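Local structure of 3-dehydroquinate dehydratase (Geobacillus kaustophilus, 2YR1) at residues T215-W220 with D243-V248; G17-I22 with I251-S256; E126-V131 with E166-D171. The protein probably catalyses the cis-dehydration of 3-dehydroquinate to 3-dehydroshikimate, the third step of the chorismate pathway, through a Schiff-base intermediate. One frame throughout, in Å; residues are numbered along the deposited sequence.

Contact 1. Residues T215-W220 with D243-V248; sequences TRLAGW and DDVRTV
L217 reaches from helix 213-218 to V245 and V248 of helix 242-256. Both helices belong to the outer layer of the TIM barrel of type I dehydroquinases, and the contact between them is buried and wholly apolar. The side chains of L217 and V248 cross at about a right angle. V248 directs its CB toward the leucine, and its CG1 methyl lies 4.0 Å from L217 CB. L217 CD1 meets the same methyl at 4.0 Å, so two carbons of the leucine hold one branch of the valine. The other leucine branch, CD2, runs past V248 CB to V245. There it meets backbone as well as side chain: L217 CD2 is 3.8 Å from V245 CA and 4.1 Å from V245 CG2. The torsion behind this sets L217 CG anti to the carbonyl carbon (chi1 -57°), which carries the branched end toward the second helix. With an alanine here, both methyl branches are gone, and a gap would probably open beside V245 and V248. L252 of the second subunit also packs on L217, so the contact borders the dimer interface. The preceding residue, R216, is predicted to bind 3-dehydroquinate. On the backbone side, L217 O lies in the plane of the W220 ring at its edge and takes a weak, bent hydrogen bond from W220 NE1, 3.0 Å long at 133°.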
loop_
_atom_site.group_PDB
_atom_site.type_symbol
_atom_site.label_atom_id
_atom_site.label_comp_id
_atom_site.label_asym_id
_atom_site.label_seq_id
_atom_site.Cartn_x
_atom_site.Cartn_y
_atom_site.Cartn_z
ATOM N N THR A 215 -0.175 -1.322 -5.734
ATOM C CA THR A 215 -1.554 -1.240 -6.183
ATOM C C THR A 215 -2.246 -2.592 -6.324
ATOM O O THR A 215 -3.475 -2.685 -6.199
ATOM C CB THR A 215 -1.644 -0.446 -7.489
ATOM O OG1 THR A 215 -2.932 0.152 -7.571
ATOM C CG2 THR A 215 -1.439 -1.332 -8.693
ATOM N N ARG A 216 -1.469 -3.641 -6.563
ATOM C CA ARG A 216 -2.020 -4.982 -6.695
ATOM C C ARG A 216 -2.300 -5.585 -5.318
ATOM O O ARG A 216 -3.107 -6.503 -5.177
ATOM C CB ARG A 216 -1.031 -5.888 -7.469
ATOM C CG ARG A 216 -0.670 -5.368 -8.849
ATOM C CD ARG A 216 0.214 -6.365 -9.613
ATOM N NE ARG A 216 0.518 -5.950 -10.979
ATOM C CZ ARG A 216 -0.339 -6.004 -11.997
ATOM N NH1 ARG A 216 -1.572 -6.451 -11.816
ATOM N NH2 ARG A 216 0.041 -5.628 -13.213
ATOM N N LEU A 217 -1.646 -5.056 -4.293
ATOM C CA LEU A 217 -1.819 -5.584 -2.948
ATOM C C LEU A 217 -2.740 -4.730 -2.080
ATOM O O LEU A 217 -3.302 -5.229 -1.109
ATOM C CB LEU A 217 -0.453 -5.695 -2.254
ATOM C CG LEU A 217 0.667 -6.528 -2.902
ATOM C CD1 LEU A 217 1.972 -6.278 -2.183
ATOM C CD2 LEU A 217 0.313 -8.014 -2.866
ATOM N N ALA A 218 -2.887 -3.451 -2.426
ATOM C CA ALA A 218 -3.697 -2.541 -1.622
ATOM C C ALA A 218 -4.752 -1.747 -2.378
ATOM O O ALA A 218 -5.445 -0.930 -1.790
ATOM C CB ALA A 218 -2.776 -1.571 -0.880
ATOM N N GLY A 219 -4.875 -1.972 -3.675
ATOM C CA GLY A 219 -5.866 -1.232 -4.429
ATOM C C GLY A 219 -7.280 -1.454 -3.926
ATOM O O GLY A 219 -8.120 -0.559 -4.027
ATOM N N TRP A 220 -7.546 -2.635 -3.371
ATOM C CA TRP A 220 -8.878 -2.938 -2.855
ATOM C C TRP A 220 -9.316 -1.984 -1.758
ATOM O O TRP A 220 -10.507 -1.859 -1.493
ATOM C CB TRP A 220 -8.946 -4.387 -2.344
ATOM C CG TRP A 220 -8.005 -4.692 -1.223
ATOM C CD1 TRP A 220 -6.666 -4.963 -1.321
ATOM C CD2 TRP A 220 -8.317 -4.700 0.174
ATOM N NE1 TRP A 220 -6.129 -5.136 -0.070
ATOM C CE2 TRP A 220 -7.118 -4.980 0.867
ATOM C CE3 TRP A 220 -9.494 -4.498 0.908
ATOM C CZ2 TRP A 220 -7.059 -5.066 2.264
ATOM C CZ3 TRP A 220 -9.439 -4.586 2.298
ATOM C CH2 TRP A 220 -8.221 -4.868 2.962
ATOM N N ASP A 243 0.688 -16.698 -4.134
ATOM C CA ASP A 243 0.957 -17.016 -2.730
ATOM C C ASP A 243 1.401 -15.785 -1.936
ATOM O O ASP A 243 1.012 -15.599 -0.779
ATOM C CB ASP A 243 2.030 -18.111 -2.633
ATOM C CG ASP A 243 1.500 -19.480 -3.031
ATOM O OD1 ASP A 243 0.306 -19.762 -2.758
ATOM O OD2 ASP A 243 2.276 -20.277 -3.605
ATOM N N ASP A 244 2.220 -14.942 -2.556
ATOM C CA ASP A 244 2.681 -13.736 -1.881
ATOM C C ASP A 244 1.547 -12.710 -1.787
ATOM O O ASP A 244 1.450 -11.969 -0.814
ATOM C CB ASP A 244 3.911 -13.168 -2.595
ATOM C CG ASP A 244 5.116 -14.122 -2.528
ATOM O OD1 ASP A 244 5.423 -14.620 -1.432
ATOM O OD2 ASP A 244 5.755 -14.374 -3.565
ATOM N N VAL A 245 0.676 -12.674 -2.790
ATOM C CA VAL A 245 -0.456 -11.753 -2.750
ATOM C C VAL A 245 -1.355 -12.110 -1.563
ATOM O O VAL A 245 -1.760 -11.232 -0.793
ATOM C CB VAL A 245 -1.264 -11.812 -4.059
ATOM C CG1 VAL A 245 -2.516 -10.981 -3.938
ATOM C CG2 VAL A 245 -0.416 -11.259 -5.203
ATOM N N ARG A 246 -1.649 -13.406 -1.412
ATOM C CA ARG A 246 -2.483 -13.911 -0.310
ATOM C C ARG A 246 -1.876 -13.557 1.052
ATOM O O ARG A 246 -2.577 -13.143 1.971
ATOM C CB ARG A 246 -2.625 -15.446 -0.388
ATOM C CG ARG A 246 -3.368 -15.979 -1.606
ATOM C CD ARG A 246 -3.308 -17.510 -1.619
ATOM N NE ARG A 246 -4.032 -18.123 -2.732
ATOM C CZ ARG A 246 -5.324 -17.926 -2.968
ATOM N NH1 ARG A 246 -6.025 -17.122 -2.170
ATOM N NH2 ARG A 246 -5.919 -18.543 -3.983
ATOM N N THR A 247 -0.569 -13.739 1.175
ATOM C CA THR A 247 0.136 -13.432 2.422
ATOM C C THR A 247 -0.147 -11.990 2.852
ATOM O O THR A 247 -0.581 -11.729 3.979
ATOM C CB THR A 247 1.668 -13.597 2.241
ATOM O OG1 THR A 247 1.968 -14.969 1.972
ATOM C CG2 THR A 247 2.424 -13.144 3.486
ATOM N N VAL A 248 0.106 -11.054 1.943
ATOM C CA VAL A 248 -0.094 -9.629 2.235
ATOM C C VAL A 248 -1.555 -9.269 2.471
ATOM O O VAL A 248 -1.888 -8.508 3.399
ATOM C CB VAL A 248 0.495 -8.761 1.082
ATOM C CG1 VAL A 248 0.213 -7.309 1.311
ATOM C CG2 VAL A 248 2.011 -9.007 0.989
#

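Contact 2. Residues G17-I22 with I251-S256; sequences GTEPCI and ILQTYS
With CG anti to the carbonyl carbon (chi1 -77°) and the chain extended beyond it, Q253 carries its amide from helix 242-256 to E19 and P20. E19 does the opposite: its chain folds at chi2 (-53°), which turns the carboxylate back toward that amide. The two side chains cross at about a right angle, and the carboxylate and amide planes are turned 38° from each other. Q253 NE2 gives E19 OE1 a weak hydrogen bond of 3.3 Å. Q253 OE1 lies 3.7 Å from the same E19 OE1; both are acceptors, so only the NE2 end of the amide can bond to the carboxylate. P20 and Q253 approach each other from opposite directions. P20 CD is 3.5 Å from Q253 NE2 and 4.0 Å from Q253 CD. The amide has a carboxylate and a proline ring as neighbours. E19 is exposed, while P20 is buried and also touches W220, which packs on Q253 too. Further along the helix, S256 OG bonds back to L252 O at 2.7 Å, and Y255 OH bonds to D244 of the second subunit. C21, at the start of strand 21-26, bonds through its backbone to A225 and to T227 of strand 226-228. The contact therefore lies where the C-terminal helix of a TIM barrel packs near its first strand, at the seam where the first and eighth strands meet.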
loop_
_atom_site.group_PDB
_atom_site.type_symbol
_atom_site.label_atom_id
_atom_site.label_comp_id
_atom_site.label_asym_id
_atom_site.label_seq_id
_atom_site.Cartn_x
_atom_site.Cartn_y
_atom_site.Cartn_z
ATOM N N GLY A 17 -17.291 -7.307 -2.787
ATOM C CA GLY A 17 -17.724 -7.410 -1.402
ATOM C C GLY A 17 -16.655 -7.003 -0.407
ATOM O O GLY A 17 -15.979 -5.984 -0.556
ATOM N N THR A 18 -16.505 -7.833 0.609
ATOM C CA THR A 18 -15.530 -7.624 1.665
ATOM C C THR A 18 -14.162 -8.147 1.231
ATOM O O THR A 18 -13.136 -7.566 1.553
ATOM C CB THR A 18 -15.927 -8.405 2.923
ATOM O OG1 THR A 18 -17.264 -8.062 3.297
ATOM C CG2 THR A 18 -14.975 -8.071 4.067
ATOM N N GLU A 19 -14.169 -9.257 0.503
ATOM C CA GLU A 19 -12.940 -9.900 0.061
ATOM C C GLU A 19 -12.432 -9.493 -1.314
ATOM O O GLU A 19 -13.180 -9.483 -2.296
ATOM C CB GLU A 19 -13.121 -11.419 0.045
ATOM C CG GLU A 19 -13.738 -11.986 1.284
ATOM C CD GLU A 19 -13.011 -11.546 2.520
ATOM O OE1 GLU A 19 -11.804 -11.864 2.643
ATOM O OE2 GLU A 19 -13.650 -10.879 3.364
ATOM N N PRO A 20 -11.149 -9.137 -1.402
ATOM C CA PRO A 20 -10.725 -8.783 -2.756
ATOM C C PRO A 20 -10.607 -10.096 -3.570
ATOM O O PRO A 20 -10.335 -11.154 -3.010
ATOM C CB PRO A 20 -9.382 -8.057 -2.541
ATOM C CG PRO A 20 -8.982 -8.322 -1.115
ATOM C CD PRO A 20 -10.270 -8.560 -0.366
ATOM N N CYS A 21 -10.875 -10.054 -4.870
ATOM C CA CYS A 21 -10.749 -11.272 -5.680
ATOM C C CYS A 21 -9.421 -11.318 -6.408
ATOM O O CYS A 21 -8.928 -10.293 -6.879
ATOM C CB CYS A 21 -11.873 -11.366 -6.707
ATOM S SG CYS A 21 -13.451 -11.617 -5.946
ATOM N N ILE A 22 -8.837 -12.508 -6.480
ATOM C CA ILE A 22 -7.573 -12.688 -7.168
ATOM C C ILE A 22 -7.825 -13.364 -8.512
ATOM O O ILE A 22 -8.382 -14.472 -8.566
ATOM C CB ILE A 22 -6.602 -13.591 -6.372
ATOM C CG1 ILE A 22 -6.308 -12.981 -5.001
ATOM C CG2 ILE A 22 -5.334 -13.763 -7.155
ATOM C CD1 ILE A 22 -5.406 -13.826 -4.114
ATOM N N ILE A 251 -2.673 -10.175 5.995
ATOM C CA ILE A 251 -2.129 -9.271 7.000
ATOM C C ILE A 251 -2.822 -7.916 6.875
ATOM O O ILE A 251 -3.348 -7.381 7.841
ATOM C CB ILE A 251 -0.621 -9.113 6.799
ATOM C CG1 ILE A 251 0.049 -10.456 7.097
ATOM C CG2 ILE A 251 -0.085 -7.981 7.681
ATOM C CD1 ILE A 251 1.485 -10.534 6.690
ATOM N N LEU A 252 -2.851 -7.383 5.664
ATOM C CA LEU A 252 -3.482 -6.099 5.435
ATOM C C LEU A 252 -4.936 -6.132 5.893
ATOM O O LEU A 252 -5.414 -5.176 6.484
ATOM C CB LEU A 252 -3.398 -5.739 3.947
ATOM C CG LEU A 252 -3.601 -4.282 3.536
ATOM C CD1 LEU A 252 -2.680 -3.360 4.359
ATOM C CD2 LEU A 252 -3.313 -4.160 2.033
ATOM N N GLN A 253 -5.625 -7.246 5.640
ATOM C CA GLN A 253 -7.024 -7.361 6.011
ATOM C C GLN A 253 -7.302 -7.419 7.500
ATOM O O GLN A 253 -8.239 -6.770 7.981
ATOM C CB GLN A 253 -7.659 -8.569 5.321
ATOM C CG GLN A 253 -7.975 -8.288 3.868
ATOM C CD GLN A 253 -8.834 -9.344 3.233
ATOM O OE1 GLN A 253 -8.360 -10.429 2.888
ATOM N NE2 GLN A 253 -10.118 -9.038 3.076
ATOM N N THR A 254 -6.505 -8.178 8.241
ATOM C CA THR A 254 -6.737 -8.259 9.672
ATOM C C THR A 254 -6.470 -6.900 10.308
ATOM O O THR A 254 -7.252 -6.420 11.117
ATOM C CB THR A 254 -5.838 -9.315 10.335
ATOM O OG1 THR A 254 -4.509 -8.806 10.451
ATOM C CG2 THR A 254 -5.806 -10.575 9.511
ATOM N N TYR A 255 -5.384 -6.259 9.899
ATOM C CA TYR A 255 -5.001 -4.969 10.458
ATOM C C TYR A 255 -5.686 -3.690 9.961
ATOM O O TYR A 255 -5.602 -2.663 10.614
ATOM C CB TYR A 255 -3.481 -4.834 10.337
ATOM C CG TYR A 255 -2.771 -5.837 11.213
ATOM C CD1 TYR A 255 -2.840 -5.740 12.604
ATOM C CD2 TYR A 255 -2.105 -6.927 10.664
ATOM C CE1 TYR A 255 -2.272 -6.705 13.418
ATOM C CE2 TYR A 255 -1.531 -7.900 11.472
ATOM C CZ TYR A 255 -1.619 -7.781 12.845
ATOM O OH TYR A 255 -1.042 -8.735 13.653
ATOM N N SER A 256 -6.352 -3.739 8.811
ATOM C CA SER A 256 -7.022 -2.548 8.278
ATOM C C SER A 256 -8.388 -2.363 8.919
ATOM O O SER A 256 -9.005 -1.300 8.805
ATOM C CB SER A 256 -7.199 -2.652 6.757
ATOM O OG SER A 256 -5.957 -2.539 6.089
#

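Contact 3. Residues E126-V131 with E166-D171; sequences ERIADV and ERYGAD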
loop_
_atom_site.group_PDB
_atom_site.type_symbol
_atom_site.label_atom_id
_atom_site.label_comp_id
_atom_site.label_asym_id
_atom_site.label_seq_id
_atom_site.Cartn_x
_atom_site.Cartn_y
_atom_site.Cartn_z
ATOM N N GLU A 126 -18.953 2.897 -29.711
ATOM C CA GLU A 126 -20.269 2.427 -30.142
ATOM C C GLU A 126 -20.317 0.930 -30.409
ATOM O O GLU A 126 -21.339 0.282 -30.178
ATOM C CB GLU A 126 -20.711 3.157 -31.410
ATOM C CG GLU A 126 -19.700 3.089 -32.536
ATOM C CD GLU A 126 -20.341 3.042 -33.910
ATOM O OE1 GLU A 126 -21.262 3.848 -34.175
ATOM O OE2 GLU A 126 -19.915 2.200 -34.730
ATOM N N ARG A 127 -19.216 0.374 -30.899
ATOM C CA ARG A 127 -19.193 -1.047 -31.198
ATOM C C ARG A 127 -19.348 -1.879 -29.940
ATOM O O ARG A 127 -19.450 -3.099 -30.014
ATOM C CB ARG A 127 -17.902 -1.416 -31.914
ATOM C CG ARG A 127 -17.723 -0.690 -33.234
ATOM C CD ARG A 127 -16.472 -1.176 -33.947
ATOM N NE ARG A 127 -15.241 -0.833 -33.233
ATOM C CZ ARG A 127 -14.670 0.370 -33.249
ATOM N NH1 ARG A 127 -15.219 1.357 -33.947
ATOM N NH2 ARG A 127 -13.544 0.580 -32.573
ATOM N N ILE A 128 -19.356 -1.218 -28.784
ATOM C CA ILE A 128 -19.505 -1.933 -27.523
ATOM C C ILE A 128 -20.935 -2.441 -27.379
ATOM O O ILE A 128 -21.159 -3.539 -26.869
ATOM C CB ILE A 128 -19.135 -1.042 -26.306
ATOM C CG1 ILE A 128 -17.655 -0.642 -26.382
ATOM C CG2 ILE A 128 -19.366 -1.819 -25.012
ATOM C CD1 ILE A 128 -17.227 0.432 -25.376
ATOM N N ALA A 129 -21.901 -1.653 -27.841
ATOM C CA ALA A 129 -23.299 -2.060 -27.767
ATOM C C ALA A 129 -23.399 -3.464 -28.352
ATOM O O ALA A 129 -24.014 -4.359 -27.767
ATOM C CB ALA A 129 -24.172 -1.092 -28.560
ATOM N N ASP A 130 -22.766 -3.646 -29.506
ATOM C CA ASP A 130 -22.745 -4.932 -30.195
ATOM C C ASP A 130 -22.349 -6.034 -29.218
ATOM O O ASP A 130 -23.098 -6.984 -29.000
ATOM C CB ASP A 130 -21.742 -4.886 -31.347
ATOM C CG ASP A 130 -22.045 -5.907 -32.428
ATOM O OD1 ASP A 130 -22.374 -7.063 -32.086
ATOM O OD2 ASP A 130 -21.942 -5.543 -33.621
ATOM N N VAL A 131 -21.171 -5.910 -28.621
ATOM C CA VAL A 131 -20.729 -6.922 -27.664
ATOM C C VAL A 131 -21.615 -6.904 -26.418
ATOM O O VAL A 131 -21.864 -7.942 -25.799
ATOM C CB VAL A 131 -19.262 -6.702 -27.262
ATOM C CG1 VAL A 131 -18.952 -7.474 -25.997
ATOM C CG2 VAL A 131 -18.350 -7.168 -28.391
ATOM N N GLU A 166 -19.017 2.654 -17.658
ATOM C CA GLU A 166 -20.308 2.420 -17.041
ATOM C C GLU A 166 -21.395 2.944 -17.978
ATOM O O GLU A 166 -22.422 2.309 -18.130
ATOM C CB GLU A 166 -20.405 3.118 -15.675
ATOM C CG GLU A 166 -21.759 2.901 -14.986
ATOM C CD GLU A 166 -21.878 3.690 -13.691
ATOM O OE1 GLU A 166 -21.594 4.902 -13.708
ATOM O OE2 GLU A 166 -22.247 3.098 -12.663
ATOM N N ARG A 167 -21.158 4.090 -18.612
ATOM C CA ARG A 167 -22.133 4.656 -19.558
ATOM C C ARG A 167 -22.457 3.667 -20.697
ATOM O O ARG A 167 -23.609 3.590 -21.154
ATOM C CB ARG A 167 -21.604 5.950 -20.181
ATOM C CG ARG A 167 -21.288 7.063 -19.202
ATOM C CD ARG A 167 -22.257 8.225 -19.339
ATOM N NE ARG A 167 -21.939 9.307 -18.411
ATOM C CZ ARG A 167 -20.856 10.080 -18.484
ATOM N NH1 ARG A 167 -19.961 9.907 -19.453
ATOM N NH2 ARG A 167 -20.661 11.023 -17.574
ATOM N N TYR A 168 -21.449 2.917 -21.152
ATOM C CA TYR A 168 -21.638 1.942 -22.234
ATOM C C TYR A 168 -22.247 0.618 -21.786
ATOM O O TYR A 168 -22.350 -0.321 -22.573
ATOM C CB TYR A 168 -20.312 1.658 -22.946
ATOM C CG TYR A 168 -19.842 2.761 -23.863
ATOM C CD1 TYR A 168 -18.580 3.333 -23.702
ATOM C CD2 TYR A 168 -20.637 3.209 -24.923
ATOM C CE1 TYR A 168 -18.116 4.315 -24.564
ATOM C CE2 TYR A 168 -20.179 4.201 -25.801
ATOM C CZ TYR A 168 -18.914 4.746 -25.612
ATOM O OH TYR A 168 -18.429 5.708 -26.474
ATOM N N GLY A 169 -22.626 0.526 -20.517
ATOM C CA GLY A 169 -23.241 -0.691 -20.032
ATOM C C GLY A 169 -22.336 -1.702 -19.363
ATOM O O GLY A 169 -22.745 -2.839 -19.138
ATOM N N ALA A 170 -21.111 -1.310 -19.039
ATOM C CA ALA A 170 -20.203 -2.240 -18.384
ATOM C C ALA A 170 -20.743 -2.760 -17.053
ATOM O O ALA A 170 -21.464 -2.056 -16.331
ATOM C CB ALA A 170 -18.846 -1.566 -18.155
ATOM N N ASP A 171 -20.401 -4.001 -16.732
ATOM C CA ASP A 171 -20.783 -4.576 -15.458
ATOM C C ASP A 171 -19.622 -4.309 -14.503
ATOM O O ASP A 171 -19.795 -4.236 -13.282
ATOM C CB ASP A 171 -21.021 -6.081 -15.575
ATOM C CG ASP A 171 -22.319 -6.414 -16.318
ATOM O OD1 ASP A 171 -23.380 -5.893 -15.921
ATOM O OD2 ASP A 171 -22.273 -7.184 -17.291
#
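I128 puts its CD1 methyl over one face of the Y168 ring. The methyl is 4.0 Å from the ring centroid and 27° off the ring normal, a CH-pi contact. It is not centred: I128 CD1 comes to 3.6 Å from Y168 CD1, so it favours that side of the ring. The isoleucine reaches this place because its CG1 is anti to the carbonyl carbon and its chain then runs straight on, with CD1 anti to CA (chi2 170°). Y168 CG is also anti to the carbonyl carbon (chi1 -75°), which brings the ring up against I128. The two side chains cross at about a right angle, and both point their CB atoms across the contact. The second branch of the isoleucine lies by the base of the tyrosine side chain: I128 CG2 is 4.2 Å from Y168 CB and 4.1 Å from Y168 O. This joins helix 127-137 to the end of helix 155-167, two neighbouring outer helices of the TIM barrel, with strand 141-148 between them in sequence. I128 is buried, whereas Y168 is partly exposed. The predicted catalytic residues K174 and H147 are each about 12 Å from I128, side chain to side chain, so the packing is not part of the active site. G169 follows the tyrosine with a positive phi and closes a Schellman motif. Its N bonds E166 O at 3.0 Å, and a side chain there would be jammed against the carbonyl oxygen of Y168. The chain beyond this turn is tied to the first helix by R132, whose NH2 meets G169 O in a hydrogen bond and D171 OD2 in a salt bridge. D171 OD2 also accepts from L142 N. At the other end of the ring, the backbone N of E126 approaches Y168 CE2 obliquely, at 4.3 Å.

Overall arrangement
All three contacts belong to one TIM barrel. Contact 2 spans nearly the whole chain, from the residues leading into strand 21-26 to the C-terminal helix. Contacts 3 and 1 lie inside that span, one after the other. Contacts 1 and 2 share helix 242-256. Their centres are about 9 Å apart, and they touch where L217 O packs against L252 CD2. Both also touch the second subunit, so the closing seam of the barrel lies beside the dimer interface. Contact 3 lies apart, its centre about 30 Å from the centres of the other two. It is on the opposite side of the chain's centre from contact 1 and joins helices 127-137 and 155-167.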